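PDB 4KQ9: ribose ABC transporter, substrate binding protein from Conexibacter woesei, which probably binds a sugar such as ribose in the periplasm and presents it to an ABC transporter for uptake. Local coordinates for residues F21-I25 and L93-G97; N183-R187 and A208-I214; S244-E249 and W293-N298. The protein carries 1 engineered substitution. All coordinates share one frame; numbering follows the deposited sequence. Where two conformers were deposited one is given.

Contact 1. Residues F21-I25 and L93-G97; sequences FFNRI and LLADG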
ATOM      1  N   PHE A  21      -5.738  -3.983   6.322  1.00 21.42           N
ATOM      2  CA  PHE A  21      -4.510  -3.172   6.182  1.00 21.68           C
ATOM      3  C   PHE A  21      -4.523  -2.016   7.206  1.00 21.44           C
ATOM      4  O   PHE A  21      -3.587  -1.834   7.929  1.00 21.89           O
ATOM      5  CB  PHE A  21      -4.452  -2.669   4.763  1.00 21.13           C
ATOM      6  CG  PHE A  21      -3.297  -1.737   4.491  1.00 21.86           C
ATOM      7  CD1 PHE A  21      -1.999  -2.244   4.352  1.00 23.61           C
ATOM      8  CD2 PHE A  21      -3.508  -0.372   4.383  1.00 22.46           C
ATOM      9  CE1 PHE A  21      -0.935  -1.374   4.076  1.00 21.61           C
ATOM     10  CE2 PHE A  21      -2.444   0.490   4.103  1.00 23.11           C
ATOM     11  CZ  PHE A  21      -1.156  -0.044   3.958  1.00 21.66           C
ATOM     12  N   PHE A  22      -5.620  -1.275   7.274  1.00 21.85           N
ATOM     13  CA  PHE A  22      -5.756  -0.126   8.218  1.00 22.69           C
ATOM     14  C   PHE A  22      -5.907  -0.542   9.644  1.00 23.24           C
ATOM     15  O   PHE A  22      -5.335   0.091  10.551  1.00 23.27           O
ATOM     16  CB  PHE A  22      -6.849   0.840   7.773  1.00 25.49           C
ATOM     17  CG  PHE A  22      -6.574   1.448   6.432  1.00 27.12           C
ATOM     18  CD1 PHE A  22      -5.668   2.483   6.302  1.00 27.09           C
ATOM     19  CD2 PHE A  22      -7.183   0.947   5.291  1.00 28.59           C
ATOM     20  CE1 PHE A  22      -5.348   2.993   5.063  1.00 27.52           C
ATOM     21  CE2 PHE A  22      -6.871   1.453   4.036  1.00 29.95           C
ATOM     22  CZ  PHE A  22      -5.977   2.508   3.924  1.00 30.34           C
ATOM     23  N   ASN A  23      -6.529  -1.699   9.875  1.00 23.14           N
ATOM     24  CA  ASN A  23      -6.486  -2.275  11.179  1.00 24.52           C
ATOM     25  C   ASN A  23      -5.054  -2.513  11.628  1.00 21.85           C
ATOM     26  O   ASN A  23      -4.737  -2.228  12.762  1.00 20.52           O
ATOM     27  CB  ASN A  23      -7.353  -3.562  11.276  1.00 29.06           C
ATOM     28  CG  ASN A  23      -8.842  -3.249  11.336  1.00 33.84           C
ATOM     29  OD1 ASN A  23      -9.241  -2.219  11.828  1.00 37.29           O
ATOM     30  ND2 ASN A  23      -9.669  -4.138  10.798  1.00 43.85           N
ATOM     31  N   ARG A  24      -4.171  -2.998  10.746  1.00 19.80           N
ATOM     32  CA  ARG A  24      -2.816  -3.330  11.140  1.00 19.22           C
ATOM     33  C   ARG A  24      -1.990  -2.065  11.369  1.00 15.06           C
ATOM     34  O   ARG A  24      -1.097  -2.041  12.209  1.00 17.22           O
ATOM     35  CB  ARG A  24      -2.103  -4.233  10.097  1.00 23.42           C
ATOM     36  CG  ARG A  24      -2.287  -5.753  10.337  1.00 31.57           C
ATOM     37  CD  ARG A  24      -1.282  -6.639   9.566  1.00 35.58           C
ATOM     38  NE  ARG A  24      -1.079  -6.248   8.145  1.00 40.62           N
ATOM     39  CZ  ARG A  24      -1.931  -6.478   7.135  1.00 42.67           C
ATOM     40  NH1 ARG A  24      -3.085  -7.118   7.356  1.00 43.26           N
ATOM     41  NH2 ARG A  24      -1.635  -6.082   5.891  1.00 37.46           N
ATOM     42  N   ILE A  25      -2.226  -1.063  10.580  1.00 15.01           N
ATOM     43  CA  ILE A  25      -1.542   0.226  10.834  1.00 15.94           C
ATOM     44  C   ILE A  25      -1.936   0.751  12.254  1.00 18.70           C
ATOM     45  O   ILE A  25      -1.081   1.146  13.004  1.00 16.47           O
ATOM     46  CB  ILE A  25      -1.875   1.269   9.805  1.00 16.15           C
ATOM     47  CG1 ILE A  25      -1.426   0.828   8.398  1.00 16.34           C
ATOM     48  CG2 ILE A  25      -1.156   2.549  10.157  1.00 16.29           C
ATOM     49  CD1 ILE A  25      -1.621   1.922   7.393  1.00 17.31           C
ATOM     50  N   LEU A  93       0.437  12.661   6.995  1.00 12.44           N
ATOM     51  CA  LEU A  93      -0.320  11.771   6.180  1.00 13.94           C
ATOM     52  C   LEU A  93       0.296  10.374   6.237  1.00 13.62           C
ATOM     53  O   LEU A  93       1.535  10.214   6.256  1.00 13.87           O
ATOM     54  CB  LEU A  93      -0.356  12.257   4.731  1.00 14.52           C
ATOM     55  CG  LEU A  93      -0.923  13.655   4.662  1.00 15.84           C
ATOM     56  CD1 LEU A  93      -0.601  14.222   3.302  1.00 16.28           C
ATOM     57  CD2 LEU A  93      -2.412  13.599   5.012  1.00 18.49           C
ATOM     58  N   LEU A  94      -0.560   9.359   6.210  1.00 13.77           N
ATOM     59  CA  LEU A  94      -0.097   7.999   6.494  1.00 15.31           C
ATOM     60  C   LEU A  94      -0.722   7.020   5.505  1.00 16.38           C
ATOM     61  O   LEU A  94      -1.944   6.986   5.374  1.00 17.79           O
ATOM     62  CB  LEU A  94      -0.419   7.649   7.952  1.00 14.67           C
ATOM     63  CG  LEU A  94       0.020   6.269   8.395  1.00 13.36           C
ATOM     64  CD1 LEU A  94       1.468   5.985   8.140  1.00 14.01           C
ATOM     65  CD2 LEU A  94      -0.256   5.971   9.846  1.00 15.02           C
ATOM     66  N   ALA A  95       0.135   6.261   4.823  1.00 16.17           N
ATOM     67  CA  ALA A  95      -0.152   5.237   3.761  1.00 19.13           C
ATOM     68  C   ALA A  95      -0.585   5.777   2.389  1.00 19.75           C
ATOM     69  O   ALA A  95      -0.189   5.255   1.319  1.00 24.20           O
ATOM     70  CB  ALA A  95      -1.109   4.170   4.255  1.00 18.95           C
ATOM     71  N   ASP A  96      -1.416   6.798   2.425  1.00 21.64           N
ATOM     72  CA  ASP A  96      -1.899   7.485   1.262  1.00 24.20           C
ATOM     73  C   ASP A  96      -1.821   8.994   1.462  1.00 22.18           C
ATOM     74  O   ASP A  96      -2.024   9.518   2.580  1.00 24.57           O
ATOM     75  CB  ASP A  96      -3.355   7.101   0.971  1.00 26.37           C
ATOM     76  CG  ASP A  96      -3.502   5.663   0.507  1.00 31.88           C
ATOM     77  OD1 ASP A  96      -3.042   5.325  -0.629  1.00 34.19           O
ATOM     78  OD2 ASP A  96      -4.071   4.872   1.301  1.00 34.45           O
ATOM     79  N   GLY A  97      -1.573   9.684   0.364  1.00 21.13           N
ATOM     80  CA  GLY A  97      -1.378  11.122   0.342  1.00 23.56           C
ATOM     81  C   GLY A  97      -2.592  11.887  -0.179  1.00 27.75           C
ATOM     82  O   GLY A  97      -3.672  11.344  -0.288  1.00 28.84           O
TER

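Contact 2. Residues N183-R187 and A208-I214; sequences NILTR and AIAARNI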
ATOM      1  N   ASN A 183     -10.242 -12.580 -20.725  1.00 15.72           N
ATOM      2  CA  ASN A 183     -10.222 -11.886 -22.038  1.00 16.20           C
ATOM      3  C   ASN A 183      -8.843 -11.784 -22.587  1.00 16.06           C
ATOM      4  O   ASN A 183      -8.650 -12.037 -23.787  1.00 15.03           O
ATOM      5  CB  ASN A 183     -10.851 -10.532 -21.941  1.00 18.65           C
ATOM      6  CG  ASN A 183     -12.352 -10.620 -21.668  1.00 22.94           C
ATOM      7  OD1 ASN A 183     -12.946 -11.680 -21.822  1.00 23.61           O
ATOM      8  ND2 ASN A 183     -12.944  -9.536 -21.262  1.00 23.64           N
ATOM      9  N   ILE A 184      -7.869 -11.423 -21.739  1.00 14.20           N
ATOM     10  CA  ILE A 184      -6.493 -11.399 -22.157  1.00 13.82           C
ATOM     11  C   ILE A 184      -6.090 -12.723 -22.756  1.00 14.89           C
ATOM     12  O   ILE A 184      -5.429 -12.778 -23.784  1.00 15.06           O
ATOM     13  CB  ILE A 184      -5.513 -11.006 -20.990  1.00 14.49           C
ATOM     14  CG1 ILE A 184      -5.577  -9.528 -20.737  1.00 14.85           C
ATOM     15  CG2 ILE A 184      -4.065 -11.406 -21.321  1.00 15.40           C
ATOM     16  CD1 ILE A 184      -5.040  -9.091 -19.343  1.00 17.47           C
ATOM     17  N   LEU A 185      -6.417 -13.793 -22.078  1.00 14.97           N
ATOM     18  CA  LEU A 185      -5.948 -15.110 -22.518  1.00 16.20           C
ATOM     19  C   LEU A 185      -6.647 -15.522 -23.816  1.00 16.41           C
ATOM     20  O   LEU A 185      -6.107 -16.327 -24.535  1.00 15.75           O
ATOM     21  CB  LEU A 185      -6.181 -16.165 -21.433  1.00 18.19           C
ATOM     22  CG  LEU A 185      -5.317 -15.985 -20.156  1.00 19.39           C
ATOM     23  CD1 LEU A 185      -5.818 -16.829 -19.004  1.00 20.73           C
ATOM     24  CD2 LEU A 185      -3.841 -16.274 -20.490  1.00 20.55           C
ATOM     25  N   THR A 186      -7.838 -14.998 -24.106  1.00 16.29           N
ATOM     26  CA  THR A 186      -8.478 -15.345 -25.381  1.00 16.90           C
ATOM     27  C   THR A 186      -7.719 -14.704 -26.565  1.00 19.25           C
ATOM     28  O   THR A 186      -7.821 -15.165 -27.667  1.00 16.35           O
ATOM     29  CB  THR A 186      -9.936 -14.959 -25.449  1.00 16.30           C
ATOM     30  OG1 THR A 186     -10.093 -13.523 -25.517  1.00 16.28           O
ATOM     31  CG2 THR A 186     -10.771 -15.610 -24.292  1.00 16.67           C
ATOM     32  N   ARG A 187      -7.066 -13.573 -26.296  1.00 18.91           N
ATOM     33  CA  ARG A 187      -6.343 -12.787 -27.292  1.00 19.65           C
ATOM     34  C   ARG A 187      -4.868 -13.167 -27.298  1.00 21.16           C
ATOM     35  O   ARG A 187      -4.234 -13.120 -28.342  1.00 21.73           O
ATOM     36  CB  ARG A 187      -6.387 -11.319 -26.934  1.00 18.81           C
ATOM     37  CG  ARG A 187      -7.738 -10.690 -26.737  1.00 17.38           C
ATOM     38  CD  ARG A 187      -7.655  -9.172 -26.688  1.00 17.65           C
ATOM     39  NE  ARG A 187      -7.255  -8.656 -25.398  1.00 18.24           N
ATOM     40  CZ  ARG A 187      -8.084  -8.253 -24.436  1.00 21.84           C
ATOM     41  NH1 ARG A 187      -9.424  -8.209 -24.585  1.00 20.31           N
ATOM     42  NH2 ARG A 187      -7.571  -7.839 -23.290  1.00 23.29           N
ATOM     43  N   ALA A 208      -9.007 -17.741 -13.479  1.00 17.43           N
ATOM     44  CA  ALA A 208      -9.105 -17.682 -14.936  1.00 17.65           C
ATOM     45  C   ALA A 208      -8.112 -18.541 -15.616  1.00 18.54           C
ATOM     46  O   ALA A 208      -8.434 -19.235 -16.584  1.00 18.06           O
ATOM     47  CB  ALA A 208      -8.943 -16.253 -15.427  1.00 17.20           C
ATOM     48  N   ILE A 209      -6.881 -18.539 -15.121  1.00 16.11           N
ATOM     49  CA  ILE A 209      -5.857 -19.386 -15.702  1.00 15.90           C
ATOM     50  C   ILE A 209      -6.176 -20.898 -15.552  1.00 17.42           C
ATOM     51  O   ILE A 209      -5.973 -21.710 -16.477  1.00 20.47           O
ATOM     52  CB  ILE A 209      -4.475 -19.014 -15.093  1.00 14.94           C
ATOM     53  CG1 ILE A 209      -4.022 -17.634 -15.629  1.00 15.26           C
ATOM     54  CG2 ILE A 209      -3.447 -20.038 -15.451  1.00 15.32           C
ATOM     55  CD1 ILE A 209      -2.947 -16.939 -14.793  1.00 17.25           C
ATOM     56  N   ALA A 210      -6.679 -21.262 -14.395  1.00 19.59           N
ATOM     57  CA  ALA A 210      -6.976 -22.655 -14.064  1.00 20.94           C
ATOM     58  C   ALA A 210      -8.188 -23.149 -14.885  1.00 23.61           C
ATOM     59  O   ALA A 210      -8.116 -24.251 -15.443  1.00 25.44           O
ATOM     60  CB  ALA A 210      -7.281 -22.771 -12.586  1.00 21.93           C
ATOM     61  N   ALA A 211      -9.227 -22.301 -15.001  1.00 26.79           N
ATOM     62  CA  ALA A 211     -10.401 -22.569 -15.886  1.00 27.50           C
ATOM     63  C   ALA A 211      -9.995 -22.867 -17.306  1.00 28.98           C
ATOM     64  O   ALA A 211     -10.733 -23.555 -18.016  1.00 32.82           O
ATOM     65  CB  ALA A 211     -11.409 -21.424 -15.852  1.00 27.97           C
ATOM     66  N   ARG A 212      -8.826 -22.379 -17.739  1.00 28.64           N
ATOM     67  CA  ARG A 212      -8.308 -22.688 -19.072  1.00 25.76           C
ATOM     68  C   ARG A 212      -7.451 -23.885 -19.081  1.00 25.93           C
ATOM     69  O   ARG A 212      -6.799 -24.208 -20.079  1.00 27.45           O
ATOM     70  CB  ARG A 212      -7.522 -21.524 -19.630  1.00 25.74           C
ATOM     71  CG  ARG A 212      -8.406 -20.402 -20.088  1.00 30.86           C
ATOM     72  CD  ARG A 212      -7.606 -19.360 -20.868  1.00 29.69           C
ATOM     73  NE  ARG A 212      -7.160 -19.789 -22.208  1.00 31.43           N
ATOM     74  CZ  ARG A 212      -7.776 -19.475 -23.359  1.00 30.69           C
ATOM     75  NH1 ARG A 212      -8.912 -18.811 -23.357  1.00 31.16           N
ATOM     76  NH2 ARG A 212      -7.273 -19.873 -24.511  1.00 32.39           N
ATOM     77  N   ASN A 213      -7.372 -24.537 -17.928  1.00 30.52           N
ATOM     78  CA  ASN A 213      -6.527 -25.667 -17.759  1.00 33.56           C
ATOM     79  C   ASN A 213      -5.097 -25.459 -18.038  1.00 33.30           C
ATOM     80  O   ASN A 213      -4.421 -26.377 -18.450  1.00 35.49           O
ATOM     81  CB  ASN A 213      -7.116 -26.855 -18.512  1.00 38.93           C
ATOM     82  CG  ASN A 213      -8.078 -27.585 -17.629  1.00 41.70           C
ATOM     83  OD1 ASN A 213      -9.269 -27.239 -17.537  1.00 45.96           O
ATOM     84  ND2 ASN A 213      -7.534 -28.502 -16.847  1.00 48.61           N
ATOM     85  N   ILE A 214      -4.620 -24.239 -17.758  1.00 31.23           N
ATOM     86  CA  ILE A 214      -3.198 -23.939 -17.835  1.00 28.59           C
ATOM     87  C   ILE A 214      -2.519 -24.348 -16.508  1.00 26.45           C
ATOM     88  O   ILE A 214      -3.050 -24.112 -15.421  1.00 25.58           O
ATOM     89  CB  ILE A 214      -2.965 -22.436 -18.110  1.00 27.30           C
ATOM     90  CG1 ILE A 214      -3.498 -22.051 -19.490  1.00 25.53           C
ATOM     91  CG2 ILE A 214      -1.472 -22.086 -18.059  1.00 25.09           C
ATOM     92  CD1 ILE A 214      -3.688 -20.560 -19.640  1.00 27.04           C
TER

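Contact 3. Residues S244-E249 and W293-N298; sequences SQCAYE and WERCEN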
ATOM      1  N   SER A 244       4.476  -7.003   0.380  1.00 10.84           N
ATOM      2  CA  SER A 244       3.880  -6.371   1.604  1.00 11.09           C
ATOM      3  C   SER A 244       4.268  -4.900   1.721  1.00 11.19           C
ATOM      4  O   SER A 244       5.427  -4.544   1.472  1.00  9.73           O
ATOM      5  CB  SER A 244       4.335  -7.087   2.824  1.00 12.60           C
ATOM      6  OG  SER A 244       3.952  -6.352   3.950  1.00 12.40           O
ATOM      7  N   GLN A 245       3.279  -4.056   2.044  1.00 10.65           N
ATOM      8  CA  GLN A 245       3.520  -2.657   2.319  1.00 11.95           C
ATOM      9  C   GLN A 245       3.735  -2.423   3.791  1.00 10.90           C
ATOM     10  O   GLN A 245       3.763  -1.300   4.195  1.00 11.69           O
ATOM     11  CB  GLN A 245       2.302  -1.880   1.889  1.00 14.53           C
ATOM     12  CG  GLN A 245       2.118  -1.880   0.390  1.00 17.29           C
ATOM     13  CD  GLN A 245       1.000  -0.906   0.003  1.00 21.23           C
ATOM     14  OE1 GLN A 245      -0.056  -1.323  -0.459  1.00 24.33           O
ATOM     15  NE2 GLN A 245       1.207   0.371   0.257  1.00 21.14           N
ATOM     16  N   CYS A 246       3.858  -3.484   4.601  1.00 10.89           N
ATOM     17  CA  CYS A 246       4.340  -3.380   5.991  1.00 11.80           C
ATOM     18  C   CYS A 246       3.499  -2.439   6.854  1.00 11.81           C
ATOM     19  O   CYS A 246       4.007  -1.473   7.428  1.00 10.75           O
ATOM     20  CB  CYS A 246       5.774  -2.919   5.967  1.00 13.46           C
ATOM     21  SG  CYS A 246       6.878  -4.142   5.189  1.00 15.89           S
ATOM     22  N   ALA A 247       2.210  -2.712   6.882  1.00 11.23           N
ATOM     23  CA  ALA A 247       1.217  -1.852   7.542  1.00 12.51           C
ATOM     24  C   ALA A 247       1.571  -1.608   8.983  1.00 13.35           C
ATOM     25  O   ALA A 247       1.483  -0.474   9.501  1.00 11.45           O
ATOM     26  CB  ALA A 247      -0.128  -2.501   7.459  1.00 13.52           C
ATOM     27  N   TYR A 248       1.967  -2.666   9.669  1.00 15.12           N
ATOM     28  CA  TYR A 248       2.322  -2.553  11.083  1.00 15.75           C
ATOM     29  C   TYR A 248       3.488  -1.585  11.329  1.00 15.57           C
ATOM     30  O   TYR A 248       3.443  -0.734  12.251  1.00 14.10           O
ATOM     31  CB  TYR A 248       2.672  -3.942  11.651  1.00 18.00           C
ATOM     32  CG  TYR A 248       2.783  -3.927  13.180  1.00 20.42           C
ATOM     33  CD1 TYR A 248       1.674  -4.100  13.973  1.00 23.11           C
ATOM     34  CD2 TYR A 248       4.011  -3.770  13.798  1.00 22.28           C
ATOM     35  CE1 TYR A 248       1.780  -4.096  15.379  1.00 25.34           C
ATOM     36  CE2 TYR A 248       4.125  -3.770  15.175  1.00 23.36           C
ATOM     37  CZ  TYR A 248       3.001  -3.918  15.941  1.00 24.68           C
ATOM     38  OH  TYR A 248       3.138  -3.928  17.293  1.00 29.69           O
ATOM     39  N   GLU A 249       4.547  -1.719  10.528  1.00 14.07           N
ATOM     40  CA  GLU A 249       5.657  -0.818  10.593  1.00 13.59           C
ATOM     41  C   GLU A 249       5.308   0.620  10.238  1.00 12.64           C
ATOM     42  O   GLU A 249       5.899   1.557  10.820  1.00 12.31           O
ATOM     43  CB  GLU A 249       6.751  -1.327   9.684  1.00 16.05           C
ATOM     44  CG  GLU A 249       8.121  -0.783  10.018  1.00 19.42           C
ATOM     45  CD  GLU A 249       9.313  -1.594   9.434  1.00 20.75           C
ATOM     46  OE1 GLU A 249       9.175  -2.649   8.714  1.00 21.68           O
ATOM     47  OE2 GLU A 249      10.447  -1.163   9.773  1.00 25.66           O
ATOM     48  N   TRP A 293      10.566  -9.330   8.545  1.00 16.25           N
ATOM     49  CA  TRP A 293       9.114  -9.635   8.430  1.00 16.90           C
ATOM     50  C   TRP A 293       8.388  -9.392   9.716  1.00 18.83           C
ATOM     51  O   TRP A 293       7.244  -8.884   9.716  1.00 15.47           O
ATOM     52  CB  TRP A 293       8.841 -11.041   7.933  1.00 19.20           C
ATOM     53  CG  TRP A 293       7.416 -11.368   7.783  1.00 20.47           C
ATOM     54  CD1 TRP A 293       6.612 -11.995   8.672  1.00 24.46           C
ATOM     55  CD2 TRP A 293       6.592 -11.025   6.673  1.00 24.22           C
ATOM     56  NE1 TRP A 293       5.320 -12.095   8.178  1.00 24.45           N
ATOM     57  CE2 TRP A 293       5.284 -11.482   6.954  1.00 25.92           C
ATOM     58  CE3 TRP A 293       6.840 -10.381   5.463  1.00 24.44           C
ATOM     59  CZ2 TRP A 293       4.229 -11.353   6.039  1.00 28.41           C
ATOM     60  CZ3 TRP A 293       5.803 -10.228   4.583  1.00 30.46           C
ATOM     61  CH2 TRP A 293       4.504 -10.718   4.876  1.00 26.32           C
ATOM     62  N   GLU A 294       8.986  -9.743  10.842  1.00 18.57           N
ATOM     63  CA  GLU A 294       8.266  -9.477  12.077  1.00 20.15           C
ATOM     64  C   GLU A 294       8.082  -7.963  12.380  1.00 18.68           C
ATOM     65  O   GLU A 294       7.059  -7.569  12.918  1.00 17.64           O
ATOM     66  CB  GLU A 294       8.988 -10.112  13.291  1.00 26.88           C
ATOM     67  CG  GLU A 294       8.159  -9.821  14.549  1.00 34.19           C
ATOM     68  CD  GLU A 294       8.739 -10.341  15.841  1.00 44.48           C
ATOM     69  OE1 GLU A 294       9.974 -10.490  15.915  1.00 52.19           O
ATOM     70  OE2 GLU A 294       7.948 -10.551  16.793  1.00 56.16           O
ATOM     71  N   ARG A 295       9.098  -7.133  12.098  1.00 18.79           N
ATOM     72  CA  ARG A 295       8.898  -5.697  12.205  0.50 18.36           C
ATOM     73  C   ARG A 295       7.868  -5.194  11.194  1.00 17.43           C
ATOM     74  O   ARG A 295       7.120  -4.254  11.475  1.00 17.23           O
ATOM     75  CB  ARG A 295      10.223  -4.949  12.049  0.50 18.06           C
ATOM     76  CG  ARG A 295      11.210  -5.238  13.165  0.50 18.43           C
ATOM     77  CD  ARG A 295      12.474  -4.330  13.094  0.50 18.12           C
ATOM     78  NE  ARG A 295      13.252  -4.632  11.897  0.50 17.27           N
ATOM     79  CZ  ARG A 295      14.288  -5.471  11.863  0.50 17.11           C
ATOM     80  NH1 ARG A 295      14.694  -6.054  12.974  0.50 17.33           N
ATOM     81  NH2 ARG A 295      14.905  -5.738  10.719  0.50 15.47           N
ATOM     82  N   CYS A 296       7.849  -5.786  10.005  1.00 16.68           N
ATOM     83  CA  CYS A 296       7.000  -5.312   8.869  1.00 16.85           C
ATOM     84  C   CYS A 296       5.496  -5.530   9.121  1.00 17.67           C
ATOM     85  O   CYS A 296       4.681  -4.615   8.971  1.00 16.81           O
ATOM     86  CB  CYS A 296       7.477  -6.026   7.583  1.00 18.07           C
ATOM     87  SG  CYS A 296       6.429  -5.969   6.127  1.00 20.36           S
ATOM     88  N   GLU A 297       5.140  -6.722   9.571  1.00 19.75           N
ATOM     89  CA  GLU A 297       3.749  -7.109   9.797  1.00 20.18           C
ATOM     90  C   GLU A 297       3.386  -7.544  11.243  1.00 22.03           C
ATOM     91  O   GLU A 297       2.230  -7.562  11.544  1.00 22.76           O
ATOM     92  CB  GLU A 297       3.408  -8.311   8.905  1.00 23.04           C
ATOM     93  CG  GLU A 297       3.499  -8.079   7.402  1.00 27.53           C
ATOM     94  CD  GLU A 297       2.422  -7.140   6.831  1.00 31.96           C
ATOM     95  OE1 GLU A 297       1.655  -6.493   7.590  1.00 40.21           O
ATOM     96  OE2 GLU A 297       2.327  -7.028   5.577  1.00 40.61           O
ATOM     97  N   ASN A 298       4.338  -7.974  12.041  1.00 23.75           N
ATOM     98  CA  ASN A 298       4.109  -8.461  13.463  1.00 31.09           C
ATOM     99  C   ASN A 298       3.178  -9.678  13.524  1.00 29.99           C
ATOM    100  O   ASN A 298       3.126 -10.397  12.500  1.00 37.21           O
ATOM    101  CB  ASN A 298       3.577  -7.335  14.348  1.00 29.45           C
ATOM    102  CG  ASN A 298       3.646  -7.657  15.833  1.00 30.46           C
ATOM    103  OD1 ASN A 298       4.705  -7.962  16.349  1.00 38.03           O
ATOM    104  ND2 ASN A 298       2.530  -7.590  16.511  1.00 31.46           N
TER
HETATM  105  O   HOH W   1       0.777  -4.868   5.482  1.00 20.11           O

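Contact 1. Residues F21-I25 and L93-G97
Ala95 CB meets Phe21, Phe22 and Ile25 where helix 20-35 passes the C-terminal end of strand 91-94, in the six-stranded parallel sheet of one lobe of a two-lobed periplasmic binding protein. Successive rings of the helix come at the loop differently. Phe21 has CG anti to its own backbone N (chi1 176°) and brings its ring edge to the loop, CE2 lying 3.9 Å from Ala95 CB and near the ring plane. Phe22 has CG anti to the carbonyl carbon instead (chi1 -61°). CD2 of Phe21 stands over the centre of the Phe22 ring, 3.7 Å above its plane, while Phe22 CE2 lies at the Phe21 edge, in the plane of that ring. One turn on from Phe21, Ile25 spreads its two branches: CD1 reaches Ala95 CB at 3.9 Å, while CG2 lies 3.6 Å from Leu94 CD2, the two side chains lying alongside each other and pointing opposite ways. No hydrogen bond joins the segments, so apolar contact carries the join, with Tyr12 of strand 9-15 touching both Ile25 and Leu94. The polar side begins at Asp96, whose OD2 hydrogen-bonds a glycerol, probably from the crystallisation liquor, that may mark the sugar pocket between the lobes. That same OD2 lies 4.0 Å from Phe22 CZ, at the ring edge and near its plane, with ring and carboxylate planes 41° apart.

Contact 2. Residues N183-R187 and A208-I214
Leu185 and Ile209 are the residues of closest backbone approach, their CA atoms 8.0 Å apart, where the last turn of helix 174-187 lies beside the end of helix 199-211. These are successive helices of the parallel alpha/beta fold of the four-stranded lobe, linked through strand 193-196. Beyond helix 199-211 the chain turns in a Schellman motif: Asn213 takes a positive phi of 57°, Asn213 N bonds to Ala210 O, and Ile214 N bonds back to Ile209 O at 3.1 Å. This turn brings Ile214 round to the same partner as Ile209.

Leu185 stands at the middle of the contact. Its CD1 lies 3.9 Å from Ile209 CG1, the two side chains crossing at about a right angle, and meets Ile214 CD1 more distantly. The arginine lies alongside: Arg212 CD is 3.5 Å from Leu185 CB, and the two side chains point opposite ways. Bent at chi3 (71°), Arg212 turns its guanidinium so that one face lies under Leu185 O, which sits 3.6 Å above the plane and offset toward the rim. The Thr186 side chain crosses that of Arg212 at about a right angle, Thr186 CG2 lying 3.8 Å from Arg212 NH1, while Thr186 OG1 donates within the helix to Asn183 O at 2.7 Å. Val191 and Ile219 also touch Leu185 from adjoining loops.

With no hydrogen bond between the segments, the join rests on leucine and isoleucine inside and on the CD methylene of an exposed arginine outside; the carbonyl over the guanidinium face can add at most a weak electrostatic attraction.

Contact 3. Residues S244-E249 and W293-N298
Cys246 and Cys296 are joined by a disulfide, chi3 -87°, that ties the start of helix 247-264 to the end of helix 291-297 near the chain terminus. Several polar atoms beside it have identified partners. Cys246, at the N-cap position, gives its backbone N to Ser244 OG at 2.9 Å, which makes an ST turn. Ser244 OG in turn donates to Glu297 OE2; the refined 2.4 Å is very short, and the exact length is doubtful. Glu297 OE2 further accepts from a water at 2.7 Å, and this water takes the N-H of Ala247 at 2.9 Å. The other oxygen, OE1, is salt-bridged to Arg24 NE, so both oxygens of this buried carboxylate have partners. Glu249 N donates a hydrogen bond to Cys296 O, 3.3 Å long and fairly straight (161° at the hydrogen) but from above the carbonyl plane rather than along a lone pair.

At the outer side, Asn298 lies over the Tyr248 ring: its CB stands 3.5 Å from the ring centroid, a CH-pi contact, and its amide is stacked on the ring, the planes 21° apart. With an alanine in place of Tyr248, Asn298 would probably lose the surface it rests on and be freer to move.

Ala247 packs against Phe21, Arg24 and Ile25 of helix 20-35, and both cysteines touch Ile277 of strand 277-280. That strand pairs with 241-244, and Gln245 NE2 hydrogen-bonds Ser110 OG, a setting consistent with the hinge between the lobes.

In the fold
Contacts 1 and 3 are neighbours, their centres 12 Å apart, and touch through helix 20-35: Arg24 and Ile25 of the first meet Glu297 and Ala247 of the third. Contact 2 stands alone in the other lobe, its centre 34 Å from either. Their chemistry follows these places. Contact 1, near the chain centre, is apolar inside one lobe and becomes polar at Asp96, on what is probably the cleft side. Contact 3, largely buried, adds a covalent link and hydrogen bonds that join the C-terminal helix to the start of helix 247-264, near the probable hinge. Contact 2 lies toward the periphery, where an apolar centre gives way to exposed arginine and threonine, without a bond between its segments.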